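Local coordinates for SusD superfamily protein (Bacteroides vulgatus ATCC 8482, PDB 3JQ0), which probably binds glycans or related nutrients at the outer membrane, as SusD-family proteins do, at residues Y261-V273 with F284-L298. Numbering follows the deposited sequence.
Sequences YRMRLIPAQDKMV and FVGTPDAQLNGLTQL
The first turn of helix 269-275, with Ala268 at its N-cap position, is bonded through Gln269 by the loop that carries Asn293 in this part of the SusD-like fold, beside the 320-326/332-339 hairpin. Asn293 OD1 accepts Gln269 N at 2.9 Å, almost straight at 171°; asparagine suits the place because its short amide reaches a first-turn N-H. With CG anti to the backbone N (chi1 -176°) and the chain extended beyond it, Gln269 carries NE2 to Ala290 O at 2.8 Å, the carbonyl oxygen lying in the amide plane; NE2 also serves Ser351 O. Deeper in, selenomethionine Met272 bends its chain to lay CE over the Phe284 face, 4.0 Å from the ring centroid, a CH-pi contact. At the other end, beside the single Leu265-Thr296 bridge, Arg264 O takes both Gln297 N (2.8 Å) and Leu298 N (3.2 Å). The Arg264 guanidinium lies alongside the Gln297 amide, planes 23° apart, OE1 over its face; NH1 bonds Met263 O (2.8 Å) within the guanidinium plane but from above the carbonyl plane. Replaced by an alanine, Arg264 would probably leave Met263 O without this donor and the Gln297 amide without its flat neighbour. Backbone bonds thus hold the 264-266/295-298 end, while side-chain amides tie helix start to loop.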
ATOM      1  N   TYR A 261     -10.219   2.485  -8.510  1.00  7.01           N
ATOM      2  CA  TYR A 261     -10.614   1.340  -7.647  1.00  7.20           C
ATOM      3  C   TYR A 261     -11.872   0.709  -8.238  1.00  7.10           C
ATOM      4  O   TYR A 261     -11.896  -0.453  -8.644  1.00  7.16           O
ATOM      5  CB  TYR A 261     -10.766   1.780  -6.200  1.00  7.10           C
ATOM      6  CG  TYR A 261     -11.153   0.670  -5.269  1.00  7.35           C
ATOM      7  CD1 TYR A 261     -10.180  -0.221  -4.817  1.00  8.99           C
ATOM      8  CD2 TYR A 261     -12.441   0.479  -4.859  1.00  8.36           C
ATOM      9  CE1 TYR A 261     -10.451  -1.243  -3.944  1.00 10.39           C
ATOM     10  CE2 TYR A 261     -12.744  -0.585  -3.987  1.00  9.53           C
ATOM     11  CZ  TYR A 261     -11.706  -1.431  -3.522  1.00 11.10           C
ATOM     12  OH  TYR A 261     -11.963  -2.451  -2.623  1.00 14.05           O
ATOM     13  N   ARG A 262     -12.914   1.528  -8.348  1.00  6.82           N
ATOM     14  CA  ARG A 262     -14.167   1.120  -8.977  1.00  6.69           C
ATOM     15  C   ARG A 262     -13.929   0.539 -10.370  1.00  6.96           C
ATOM     16  O   ARG A 262     -14.527  -0.472 -10.739  1.00  7.34           O
ATOM     17  CB  ARG A 262     -15.057   2.360  -9.097  1.00  7.08           C
ATOM     18  CG  ARG A 262     -16.347   2.162  -9.850  1.00  7.40           C
ATOM     19  CD  ARG A 262     -17.290   3.328  -9.730  1.00  9.24           C
ATOM     20  NE  ARG A 262     -16.646   4.586 -10.060  1.00  9.08           N
ATOM     21  CZ  ARG A 262     -16.549   5.114 -11.266  1.00 10.00           C
ATOM     22  NH1 ARG A 262     -17.121   4.530 -12.306  1.00 12.17           N
ATOM     23  NH2 ARG A 262     -15.902   6.260 -11.452  1.00 11.77           N
HETATM   24  N   MSE A 263     -13.068   1.200 -11.149  1.00  6.83           N
HETATM   25  CA  MSE A 263     -12.924   0.852 -12.564  1.00  7.05           C
HETATM   26  C   MSE A 263     -11.810  -0.163 -12.856  1.00  7.23           C
HETATM   27  O   MSE A 263     -11.610  -0.496 -14.037  1.00  7.94           O
HETATM   28  CB  MSE A 263     -12.745   2.104 -13.416  1.00  7.66           C
HETATM   29  CG  MSE A 263     -13.988   2.984 -13.450  1.00  8.63           C
HETATM   30 SE   MSE A 263     -15.494   2.153 -14.332  1.00 11.85          SE
HETATM   31  CE  MSE A 263     -14.813   2.172 -16.155  1.00 18.92           C
ATOM     32  N   ARG A 264     -11.154  -0.695 -11.828  1.00  6.41           N
ATOM     33  CA  ARG A 264     -10.193  -1.778 -12.028  1.00  6.84           C
ATOM     34  C   ARG A 264     -10.429  -3.023 -11.183  1.00  6.44           C
ATOM     35  O   ARG A 264      -9.912  -4.074 -11.561  1.00  6.88           O
ATOM     36  CB  ARG A 264      -8.741  -1.273 -11.881  1.00  6.80           C
ATOM     37  CG  ARG A 264      -8.352  -0.170 -12.844  1.00  7.89           C
ATOM     38  CD  ARG A 264      -8.098  -0.675 -14.218  1.00  9.24           C
ATOM     39  NE  ARG A 264      -7.812   0.378 -15.191  1.00  9.43           N
ATOM     40  CZ  ARG A 264      -8.676   0.917 -16.027  1.00 11.50           C
ATOM     41  NH1 ARG A 264      -9.959   0.658 -15.997  1.00 12.79           N
ATOM     42  NH2 ARG A 264      -8.211   1.756 -16.966  1.00 13.99           N
ATOM     43  N   LEU A 265     -11.105  -2.917 -10.031  1.00  6.65           N
ATOM     44  CA  LEU A 265     -11.184  -4.013  -9.082  1.00  6.91           C
ATOM     45  C   LEU A 265     -12.609  -4.476  -8.762  1.00  7.17           C
ATOM     46  O   LEU A 265     -12.742  -5.418  -8.007  1.00  7.50           O
ATOM     47  CB  LEU A 265     -10.473  -3.633  -7.766  1.00  6.85           C
ATOM     48  CG  LEU A 265      -8.950  -3.624  -7.853  1.00  7.41           C
ATOM     49  CD1 LEU A 265      -8.352  -3.109  -6.548  1.00  8.19           C
ATOM     50  CD2 LEU A 265      -8.429  -5.002  -8.148  1.00 10.74           C
ATOM     51  N   ILE A 266     -13.663  -3.790  -9.243  1.00  6.79           N
ATOM     52  CA  ILE A 266     -15.022  -4.024  -8.724  1.00  6.84           C
ATOM     53  C   ILE A 266     -15.897  -4.683  -9.792  1.00  6.51           C
ATOM     54  O   ILE A 266     -15.778  -4.381 -10.982  1.00  6.94           O
ATOM     55  CB  ILE A 266     -15.598  -2.658  -8.218  1.00  7.40           C
ATOM     56  CG1 ILE A 266     -14.823  -2.177  -7.006  1.00  7.65           C
ATOM     57  CG2 ILE A 266     -17.127  -2.674  -7.958  1.00  8.03           C
ATOM     58  CD1 ILE A 266     -14.875  -3.071  -5.784  1.00  8.98           C
ATOM     59  N   PRO A 267     -16.790  -5.607  -9.385  1.00  6.96           N
ATOM     60  CA  PRO A 267     -17.665  -6.300 -10.362  1.00  7.48           C
ATOM     61  C   PRO A 267     -18.724  -5.380 -10.943  1.00  7.44           C
ATOM     62  O   PRO A 267     -19.165  -4.423 -10.317  1.00  7.93           O
ATOM     63  CB  PRO A 267     -18.340  -7.381  -9.503  1.00  8.00           C
ATOM     64  CG  PRO A 267     -18.351  -6.781  -8.102  1.00  7.55           C
ATOM     65  CD  PRO A 267     -17.012  -6.104  -8.025  1.00  7.35           C
ATOM     66  N   ALA A 268     -19.213  -5.750 -12.122  1.00  7.87           N
ATOM     67  CA  ALA A 268     -20.381  -5.119 -12.713  1.00  7.92           C
ATOM     68  C   ALA A 268     -21.669  -5.448 -11.956  1.00  7.87           C
ATOM     69  O   ALA A 268     -21.904  -6.592 -11.577  1.00  8.19           O
ATOM     70  CB  ALA A 268     -20.548  -5.544 -14.168  1.00 10.15           C
ATOM     71  N   GLN A 269     -22.490  -4.421 -11.783  1.00  8.49           N
ATOM     72  CA  GLN A 269     -23.777  -4.602 -11.137  1.00  8.85           C
ATOM     73  C   GLN A 269     -24.608  -5.695 -11.818  1.00  8.35           C
ATOM     74  O   GLN A 269     -25.275  -6.478 -11.161  1.00  9.17           O
ATOM     75  CB  GLN A 269     -24.514  -3.271 -11.085  1.00  8.97           C
ATOM     76  CG  GLN A 269     -25.822  -3.305 -10.345  1.00 10.15           C
ATOM     77  CD  GLN A 269     -26.384  -1.918 -10.131  1.00 11.61           C
ATOM     78  OE1 GLN A 269     -26.524  -1.127 -11.085  1.00 14.78           O
ATOM     79  NE2 GLN A 269     -26.602  -1.559  -8.876  1.00 13.97           N
ATOM     80  N   ASP A 270     -24.617  -5.706 -13.135  1.00  8.64           N
ATOM     81  CA  ASP A 270     -25.432  -6.665 -13.839  1.00 10.67           C
ATOM     82  C   ASP A 270     -25.039  -8.116 -13.494  1.00  9.47           C
ATOM     83  O   ASP A 270     -25.897  -8.993 -13.446  1.00 10.33           O
ATOM     84  CB  ASP A 270     -25.424  -6.451 -15.363  1.00 13.35           C
ATOM     85  CG  ASP A 270     -24.154  -6.889 -16.023  1.00 21.38           C
ATOM     86  OD1 ASP A 270     -23.157  -6.225 -15.772  1.00 27.53           O
ATOM     87  OD2 ASP A 270     -24.126  -7.956 -16.736  1.00 31.63           O
ATOM     88  N   LYS A 271     -23.764  -8.373 -13.254  1.00  8.81           N
ATOM     89  CA  LYS A 271     -23.323  -9.708 -12.858  1.00  8.57           C
ATOM     90  C   LYS A 271     -23.810 -10.005 -11.451  1.00  8.48           C
ATOM     91  O   LYS A 271     -24.333 -11.095 -11.164  1.00  9.08           O
ATOM     92  CB  LYS A 271     -21.797  -9.846 -12.945  1.00  8.99           C
ATOM     93  CG  LYS A 271     -21.239  -9.749 -14.356  1.00 11.03           C
ATOM     94  CD  LYS A 271     -21.646 -10.941 -15.209  1.00 14.82           C
ATOM     95  CE  LYS A 271     -20.949 -10.947 -16.572  1.00 16.09           C
ATOM     96  NZ  LYS A 271     -21.324  -9.795 -17.308  1.00 23.63           N
HETATM   97  N   MSE A 272     -23.689  -9.031 -10.558  1.00  8.86           N
HETATM   98  CA  MSE A 272     -24.147  -9.206  -9.192  1.00  8.65           C
HETATM   99  C   MSE A 272     -25.652  -9.463  -9.119  1.00  8.86           C
HETATM  100  O   MSE A 272     -26.115 -10.230  -8.297  1.00 10.37           O
HETATM  101  CB  MSE A 272     -23.837  -8.017  -8.335  1.00  8.76           C
HETATM  102  CG  MSE A 272     -22.350  -7.700  -8.148  1.00  9.41           C
HETATM  103 SE   MSE A 272     -21.299  -9.164  -7.403  1.00  8.02          SE
HETATM  104  CE  MSE A 272     -22.036  -9.211  -5.617  1.00 10.64           C
ATOM    105  N   VAL A 273     -26.423  -8.799  -9.981  1.00  9.80           N
ATOM    106  CA  VAL A 273     -27.894  -8.827  -9.933  1.00 10.63           C
ATOM    107  C   VAL A 273     -28.432 -10.024 -10.698  1.00 10.56           C
ATOM    108  O   VAL A 273     -29.438 -10.596 -10.265  1.00 12.58           O
ATOM    109  CB  VAL A 273     -28.497  -7.453 -10.501  1.00 12.43           C
ATOM    110  CG1 VAL A 273     -29.984  -7.599 -10.872  1.00 16.45           C
ATOM    111  CG2 VAL A 273     -28.219  -6.318  -9.517  1.00 15.33           C
ATOM    112  N   PHE A 284     -28.252 -12.013  -5.101  1.00  8.16           N
ATOM    113  CA  PHE A 284     -27.891 -10.786  -4.417  1.00  8.20           C
ATOM    114  C   PHE A 284     -28.911  -9.681  -4.573  1.00  8.71           C
ATOM    115  O   PHE A 284     -28.764  -8.638  -3.953  1.00  8.75           O
ATOM    116  CB  PHE A 284     -26.509 -10.325  -4.898  1.00  7.90           C
ATOM    117  CG  PHE A 284     -25.391 -11.275  -4.541  1.00  7.62           C
ATOM    118  CD1 PHE A 284     -24.970 -11.440  -3.232  1.00  8.58           C
ATOM    119  CD2 PHE A 284     -24.747 -11.991  -5.503  1.00  8.23           C
ATOM    120  CE1 PHE A 284     -23.985 -12.297  -2.890  1.00  9.28           C
ATOM    121  CE2 PHE A 284     -23.735 -12.906  -5.170  1.00  8.76           C
ATOM    122  CZ  PHE A 284     -23.360 -13.052  -3.843  1.00  8.78           C
ATOM    123  N   VAL A 285     -29.955  -9.872  -5.377  1.00  9.19           N
ATOM    124  CA  VAL A 285     -31.031  -8.889  -5.467  1.00 10.17           C
ATOM    125  C   VAL A 285     -31.604  -8.647  -4.078  1.00 10.92           C
ATOM    126  O   VAL A 285     -31.820  -9.585  -3.324  1.00 10.75           O
ATOM    127  CB  VAL A 285     -32.136  -9.329  -6.464  1.00 11.17           C
ATOM    128  CG1 VAL A 285     -33.360  -8.391  -6.379  1.00 14.43           C
ATOM    129  CG2 VAL A 285     -31.606  -9.370  -7.872  1.00 14.59           C
ATOM    130  N   GLY A 286     -31.807  -7.374  -3.751  1.00 11.02           N
ATOM    131  CA  GLY A 286     -32.373  -7.002  -2.477  1.00 12.48           C
ATOM    132  C   GLY A 286     -31.382  -6.894  -1.363  1.00 11.60           C
ATOM    133  O   GLY A 286     -31.754  -6.574  -0.227  1.00 15.65           O
ATOM    134  N   THR A 287     -30.086  -7.133  -1.648  1.00  9.73           N
ATOM    135  CA  THR A 287     -29.007  -7.077  -0.665  1.00  8.77           C
ATOM    136  C   THR A 287     -28.080  -5.913  -0.958  1.00  7.93           C
ATOM    137  O   THR A 287     -28.071  -5.388  -2.056  1.00  8.73           O
ATOM    138  CB  THR A 287     -28.162  -8.397  -0.691  1.00  9.54           C
ATOM    139  OG1 THR A 287     -27.215  -8.338  -1.761  1.00  9.12           O
ATOM    140  CG2 THR A 287     -29.010  -9.650  -0.732  1.00 11.01           C
ATOM    141  N   PRO A 288     -27.248  -5.517   0.010  1.00  8.73           N
ATOM    142  CA  PRO A 288     -26.309  -4.437  -0.274  1.00  9.07           C
ATOM    143  C   PRO A 288     -25.358  -4.747  -1.392  1.00  8.47           C
ATOM    144  O   PRO A 288     -24.898  -3.808  -2.051  1.00  8.96           O
ATOM    145  CB  PRO A 288     -25.561  -4.297   1.054  1.00 11.34           C
ATOM    146  CG  PRO A 288     -26.571  -4.736   2.080  1.00 12.75           C
ATOM    147  CD  PRO A 288     -27.260  -5.880   1.427  1.00 10.48           C
ATOM    148  N   ASP A 289     -25.052  -6.024  -1.638  1.00  8.22           N
ATOM    149  CA  ASP A 289     -24.096  -6.365  -2.673  1.00  8.66           C
ATOM    150  C   ASP A 289     -24.601  -6.063  -4.086  1.00  9.19           C
ATOM    151  O   ASP A 289     -23.803  -5.891  -4.990  1.00  9.36           O
ATOM    152  CB  ASP A 289     -23.692  -7.826  -2.547  1.00  9.08           C
ATOM    153  CG  ASP A 289     -22.862  -8.091  -1.320  1.00 10.45           C
ATOM    154  OD1 ASP A 289     -21.897  -7.328  -1.073  1.00 10.83           O
ATOM    155  OD2 ASP A 289     -23.146  -9.059  -0.601  1.00 14.71           O
ATOM    156  N   ALA A 290     -25.905  -5.919  -4.238  1.00  8.92           N
ATOM    157  CA  ALA A 290     -26.477  -5.492  -5.507  1.00  9.54           C
ATOM    158  C   ALA A 290     -26.142  -4.053  -5.866  1.00  9.27           C
ATOM    159  O   ALA A 290     -26.363  -3.650  -6.987  1.00 10.55           O
ATOM    160  CB  ALA A 290     -28.003  -5.662  -5.509  1.00 11.38           C
ATOM    161  N   GLN A 291     -25.608  -3.283  -4.909  1.00  8.85           N
ATOM    162  CA  GLN A 291     -25.231  -1.877  -5.154  1.00  9.30           C
ATOM    163  C   GLN A 291     -23.880  -1.753  -5.839  1.00  8.54           C
ATOM    164  O   GLN A 291     -23.530  -0.670  -6.306  1.00  8.96           O
ATOM    165  CB  GLN A 291     -25.161  -1.109  -3.835  1.00  9.01           C
ATOM    166  CG  GLN A 291     -26.483  -1.086  -3.109  1.00  9.25           C
ATOM    167  CD  GLN A 291     -26.360  -0.689  -1.645  1.00  9.45           C
ATOM    168  OE1 GLN A 291     -25.279  -0.620  -1.082  1.00 10.44           O
ATOM    169  NE2 GLN A 291     -27.500  -0.417  -1.028  1.00 12.08           N
ATOM    170  N   LEU A 292     -23.078  -2.815  -5.863  1.00  8.77           N
ATOM    171  CA  LEU A 292     -21.704  -2.701  -6.390  1.00  8.87           C
ATOM    172  C   LEU A 292     -21.751  -2.541  -7.896  1.00  8.85           C
ATOM    173  O   LEU A 292     -22.416  -3.310  -8.555  1.00 10.56           O
ATOM    174  CB  LEU A 292     -20.880  -3.934  -6.019  1.00  8.62           C
ATOM    175  CG  LEU A 292     -20.722  -4.220  -4.538  1.00  8.81           C
ATOM    176  CD1 LEU A 292     -19.971  -5.585  -4.350  1.00 11.15           C
ATOM    177  CD2 LEU A 292     -20.029  -3.101  -3.744  1.00 10.94           C
ATOM    178  N   ASN A 293     -20.958  -1.619  -8.441  1.00  9.04           N
ATOM    179  CA  ASN A 293     -20.862  -1.457  -9.885  1.00  9.36           C
ATOM    180  C   ASN A 293     -19.548  -0.874 -10.290  1.00  9.65           C
ATOM    181  O   ASN A 293     -19.229   0.241  -9.948  1.00 16.18           O
ATOM    182  CB  ASN A 293     -21.949  -0.550 -10.432  1.00 10.09           C
ATOM    183  CG  ASN A 293     -22.029  -0.598 -11.935  1.00 10.57           C
ATOM    184  OD1 ASN A 293     -21.944  -1.694 -12.535  1.00 10.01           O
ATOM    185  ND2 ASN A 293     -22.199   0.558 -12.547  1.00 15.29           N
ATOM    186  N   GLY A 294     -18.768  -1.607 -11.011  1.00  7.92           N
ATOM    187  CA  GLY A 294     -17.480  -1.193 -11.477  1.00  8.43           C
ATOM    188  C   GLY A 294     -17.038  -2.053 -12.623  1.00  7.85           C
ATOM    189  O   GLY A 294     -17.834  -2.724 -13.282  1.00  9.76           O
ATOM    190  N   LEU A 295     -15.744  -2.043 -12.877  1.00  7.51           N
ATOM    191  CA  LEU A 295     -15.108  -2.857 -13.889  1.00  8.12           C
ATOM    192  C   LEU A 295     -13.896  -3.541 -13.263  1.00  7.80           C
ATOM    193  O   LEU A 295     -13.147  -2.898 -12.531  1.00  8.09           O
ATOM    194  CB  LEU A 295     -14.699  -1.958 -15.045  1.00 10.71           C
ATOM    195  CG  LEU A 295     -14.247  -2.529 -16.360  1.00 16.00           C
ATOM    196  CD1 LEU A 295     -15.440  -3.005 -17.137  1.00 20.60           C
ATOM    197  CD2 LEU A 295     -13.533  -1.416 -17.216  1.00 21.25           C
ATOM    198  N   THR A 296     -13.717  -4.839 -13.524  1.00  7.57           N
ATOM    199  CA  THR A 296     -12.590  -5.583 -13.004  1.00  7.72           C
ATOM    200  C   THR A 296     -11.611  -5.900 -14.116  1.00  7.61           C
ATOM    201  O   THR A 296     -11.949  -6.637 -15.068  1.00  8.77           O
ATOM    202  CB  THR A 296     -13.055  -6.892 -12.334  1.00  7.71           C
ATOM    203  OG1 THR A 296     -13.979  -6.557 -11.308  1.00  7.64           O
ATOM    204  CG2 THR A 296     -11.926  -7.701 -11.762  1.00  8.14           C
ATOM    205  N   GLN A 297     -10.398  -5.341 -14.004  1.00  6.92           N
ATOM    206  CA  GLN A 297      -9.289  -5.711 -14.901  1.00  7.45           C
ATOM    207  C   GLN A 297      -8.110  -6.412 -14.225  1.00  6.88           C
ATOM    208  O   GLN A 297      -7.281  -6.979 -14.908  1.00  7.91           O
ATOM    209  CB  GLN A 297      -8.781  -4.455 -15.659  1.00  7.33           C
ATOM    210  CG  GLN A 297      -9.797  -3.879 -16.605  1.00  8.10           C
ATOM    211  CD  GLN A 297      -9.302  -2.731 -17.405  1.00  8.54           C
ATOM    212  OE1 GLN A 297      -8.247  -2.158 -17.098  1.00  9.22           O
ATOM    213  NE2 GLN A 297     -10.077  -2.343 -18.426  1.00 10.93           N
ATOM    214  N   LEU A 298      -8.090  -6.409 -12.877  1.00  6.94           N
ATOM    215  CA  LEU A 298      -7.144  -7.146 -12.065  1.00  7.03           C
ATOM    216  C   LEU A 298      -7.972  -8.077 -11.192  1.00  6.67           C
ATOM    217  O   LEU A 298      -8.831  -7.592 -10.444  1.00  7.05           O
ATOM    218  CB  LEU A 298      -6.302  -6.212 -11.184  1.00  8.77           C
ATOM    219  CG  LEU A 298      -5.106  -5.505 -11.833  1.00  9.22           C
ATOM    220  CD1 LEU A 298      -4.547  -4.446 -10.883  1.00 11.45           C
ATOM    221  CD2 LEU A 298      -4.027  -6.540 -12.284  1.00 10.03           C
TER
HETATM  222  O   HOH W   1     -18.930   2.248 -12.474  1.00 15.64           O
HETATM  223  O   HOH W   2     -23.736  -3.388 -14.772  1.00 20.33           O
HETATM  224  O   HOH W   3     -27.732 -12.302  -7.918  1.00  9.47           O